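Local coordinates for protein oxidoreductase (Thermotoga maritima, PDB 1ZH8) that binds NADP in a Rossmann-fold domain and is probably a dehydrogenase of the GFO/IDH/MocA family acting on alcohol groups, at residues T48-R53 and G66-F71. Numbering follows the deposited sequence.
Sequences TAVTSR and GNPAVF. With NAP (NADP nicotinamide-adenine-dinucleotide phosphate), chain D.
A49 and V50 pair in parallel with A69 and V70, the strand axes 4.7 Å apart at 29°: A69 N donates to T48 O, V50 N weakly to A69 O, and F71 N to V50 O at 2.9 Å, a bond bent by only 18° from straight at its hydrogen. After the F71 N bond, the next one across the contact comes from a side chain. A chi1 of -168° turns T51 OG1 opposite the backbone N and beside the carbonyl carbon, from where it donates to F71 O at 2.8 Å, above the carbonyl plane. A valine in place of T51 would probably leave F71 O without this donor and the F71 backbone less firmly tied to strand 45-51. On the same face, A49 CB meets the F71 ring in its plane, 3.5 Å from CE2, and L77 of helix 74-79 packs on both residues. On the other face, V50 CG2 lies 4.0 Å from P68 CG, under helix 55-65, which completes the right-handed beta-alpha-beta crossover to strand 69-71. Beyond the pairing, S52 OG donates to NADP O1X at 2.7 Å, and R53 NE to O3X of the same phosphate at 3.0 Å, with the guanidinium face lying over adenine C8A. D184 forms a salt bridge with R53 NH1. Together the hydroxyl and the cation grip the 2'-phosphate, consistent with a preference for NADP over NAD, at the end of a strand fixed by its neighbour.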
loop_
_atom_site.group_PDB
_atom_site.type_symbol
_atom_site.label_atom_id
_atom_site.label_comp_id
_atom_site.label_asym_id
_atom_site.label_seq_id
_atom_site.Cartn_x
_atom_site.Cartn_y
_atom_site.Cartn_z
ATOM N N THR A 48 28.244 27.491 24.692
ATOM C CA THR A 48 29.328 27.768 25.599
ATOM C C THR A 48 30.322 26.609 25.690
ATOM O O THR A 48 31.435 26.799 26.192
ATOM C CB THR A 48 28.780 28.001 26.999
ATOM O OG1 THR A 48 27.933 26.897 27.361
ATOM C CG2 THR A 48 27.979 29.284 27.040
ATOM N N ALA A 49 29.923 25.413 25.226
ATOM C CA ALA A 49 30.794 24.235 25.301
ATOM C C ALA A 49 30.541 23.243 24.189
ATOM O O ALA A 49 29.450 23.171 23.637
ATOM C CB ALA A 49 30.691 23.542 26.666
ATOM N N VAL A 50 31.559 22.444 23.901
ATOM C CA VAL A 50 31.582 21.590 22.728
ATOM C C VAL A 50 32.488 20.401 23.038
ATOM O O VAL A 50 33.499 20.537 23.749
ATOM C CB VAL A 50 32.080 22.414 21.494
ATOM C CG1 VAL A 50 32.862 21.586 20.530
ATOM C CG2 VAL A 50 30.907 23.086 20.789
ATOM N N THR A 51 32.099 19.225 22.544
ATOM C CA THR A 51 32.901 18.018 22.712
ATOM C C THR A 51 32.571 17.034 21.597
ATOM O O THR A 51 31.449 17.035 21.083
ATOM C CB THR A 51 32.656 17.384 24.097
ATOM O OG1 THR A 51 33.637 16.374 24.356
ATOM C CG2 THR A 51 31.257 16.790 24.193
ATOM N N SER A 52 33.548 16.222 21.190
ATOM C CA SER A 52 33.295 15.206 20.162
ATOM C C SER A 52 34.207 13.994 20.373
ATOM O O SER A 52 35.094 14.057 21.203
ATOM C CB SER A 52 33.479 15.805 18.762
ATOM O OG SER A 52 32.597 15.182 17.833
ATOM N N ARG A 53 33.988 12.895 19.654
ATOM C CA ARG A 53 34.937 11.770 19.702
ATOM C C ARG A 53 36.333 12.169 19.196
ATOM O O ARG A 53 37.320 11.887 19.868
ATOM C CB ARG A 53 34.408 10.531 18.947
ATOM C CG ARG A 53 35.460 9.397 18.747
ATOM C CD ARG A 53 34.861 8.197 18.006
ATOM N NE ARG A 53 34.313 8.584 16.703
ATOM C CZ ARG A 53 33.567 7.813 15.918
ATOM N NH1 ARG A 53 33.255 6.574 16.274
ATOM N NH2 ARG A 53 33.135 8.287 14.758
ATOM N N GLY A 66 32.226 30.332 17.147
ATOM C CA GLY A 66 32.870 31.521 17.699
ATOM C C GLY A 66 34.034 31.094 18.591
ATOM O O GLY A 66 35.175 30.969 18.129
ATOM N N ASN A 67 33.740 30.850 19.864
ATOM C CA ASN A 67 34.765 30.527 20.841
ATOM C C ASN A 67 34.241 29.751 22.064
ATOM O O ASN A 67 34.472 30.148 23.206
ATOM C CB ASN A 67 35.452 31.807 21.305
ATOM C CG ASN A 67 36.773 31.531 22.008
ATOM O OD1 ASN A 67 37.461 30.554 21.706
ATOM N ND2 ASN A 67 37.126 32.390 22.957
ATOM N N PRO A 68 33.516 28.648 21.837
ATOM C CA PRO A 68 33.091 27.936 23.032
ATOM C C PRO A 68 34.270 27.151 23.600
ATOM O O PRO A 68 35.235 26.886 22.881
ATOM C CB PRO A 68 32.030 26.986 22.496
ATOM C CG PRO A 68 32.489 26.707 21.108
ATOM C CD PRO A 68 33.055 27.986 20.607
ATOM N N ALA A 69 34.194 26.778 24.870
ATOM C CA ALA A 69 35.193 25.883 25.443
ATOM C C ALA A 69 35.105 24.488 24.808
ATOM O O ALA A 69 34.007 23.981 24.567
ATOM C CB ALA A 69 35.033 25.813 26.935
ATOM N N VAL A 70 36.263 23.895 24.506
ATOM C CA VAL A 70 36.331 22.558 23.913
ATOM C C VAL A 70 36.791 21.517 24.955
ATOM O O VAL A 70 37.812 21.684 25.603
ATOM C CB VAL A 70 37.256 22.527 22.662
ATOM C CG1 VAL A 70 37.295 21.126 22.037
ATOM C CG2 VAL A 70 36.800 23.530 21.631
ATOM N N PHE A 71 36.033 20.436 25.091
ATOM C CA PHE A 71 36.336 19.397 26.070
ATOM C C PHE A 71 36.695 18.060 25.423
ATOM O O PHE A 71 36.107 17.665 24.411
ATOM C CB PHE A 71 35.151 19.222 27.030
ATOM C CG PHE A 71 34.884 20.432 27.869
ATOM C CD1 PHE A 71 35.640 20.676 29.018
ATOM C CD2 PHE A 71 33.905 21.349 27.498
ATOM C CE1 PHE A 71 35.420 21.813 29.794
ATOM C CE2 PHE A 71 33.667 22.486 28.270
ATOM C CZ PHE A 71 34.430 22.719 29.425
HETATM P PA NAP D . 27.422 11.622 12.455
HETATM O O1A NAP D . 27.843 12.536 11.362
HETATM O O2A NAP D . 28.167 10.352 12.481
HETATM O O5B NAP D . 27.506 12.426 13.840
HETATM C C5B NAP D . 27.798 11.748 15.041
HETATM C C4B NAP D . 28.828 12.565 15.798
HETATM O O4B NAP D . 28.992 12.050 17.112
HETATM C C3B NAP D . 30.200 12.506 15.137
HETATM O O3B NAP D . 30.754 13.774 15.329
HETATM C C2B NAP D . 30.903 11.467 15.994
HETATM O O2B NAP D . 32.315 11.289 16.020
HETATM C C1B NAP D . 30.377 11.856 17.358
HETATM N N9A NAP D . 30.598 10.789 18.331
HETATM C C8A NAP D . 30.611 9.429 18.113
HETATM N N7A NAP D . 30.835 8.817 19.296
HETATM C C5A NAP D . 30.968 9.770 20.257
HETATM C C6A NAP D . 31.210 9.717 21.623
HETATM N N6A NAP D . 31.382 8.557 22.234
HETATM N N1A NAP D . 31.274 10.873 22.355
HETATM C C2A NAP D . 31.118 12.086 21.728
HETATM N N3A NAP D . 30.888 12.148 20.377
HETATM C C4A NAP D . 30.813 11.010 19.658
HETATM O O3 NAP D . 25.872 11.281 12.271
HETATM P PN NAP D . 24.707 12.385 12.187
HETATM O O1N NAP D . 25.131 13.766 12.581
HETATM O O2N NAP D . 24.117 12.065 10.894
HETATM O O5D NAP D . 23.643 11.920 13.305
HETATM C C5D NAP D . 23.757 12.219 14.685
HETATM C C4D NAP D . 22.361 12.219 15.305
HETATM O O4D NAP D . 21.548 13.151 14.602
HETATM C C3D NAP D . 21.689 10.850 15.154
HETATM O O3D NAP D . 20.983 10.508 16.324
HETATM C C2D NAP D . 20.715 11.017 14.013
HETATM O O2D NAP D . 19.582 10.182 14.135
HETATM C C1D NAP D . 20.382 12.499 14.111
HETATM N N1N NAP D . 19.977 13.028 12.812
HETATM C C2N NAP D . 18.740 13.596 12.708
HETATM C C3N NAP D . 18.291 14.110 11.487
HETATM C C7N NAP D . 17.028 14.933 11.421
HETATM O O7N NAP D . 16.637 15.381 10.145
HETATM N N7N NAP D . 16.318 15.231 12.526
HETATM C C4N NAP D . 19.132 14.042 10.368
HETATM C C5N NAP D . 20.406 13.471 10.486
HETATM C C6N NAP D . 20.820 12.962 11.721
HETATM P P2B NAP D . 33.541 12.221 15.551
HETATM O O1X NAP D . 33.932 13.208 16.630
HETATM O O2X NAP D . 33.191 13.002 14.304
HETATM O O3X NAP D . 34.665 11.241 15.290
#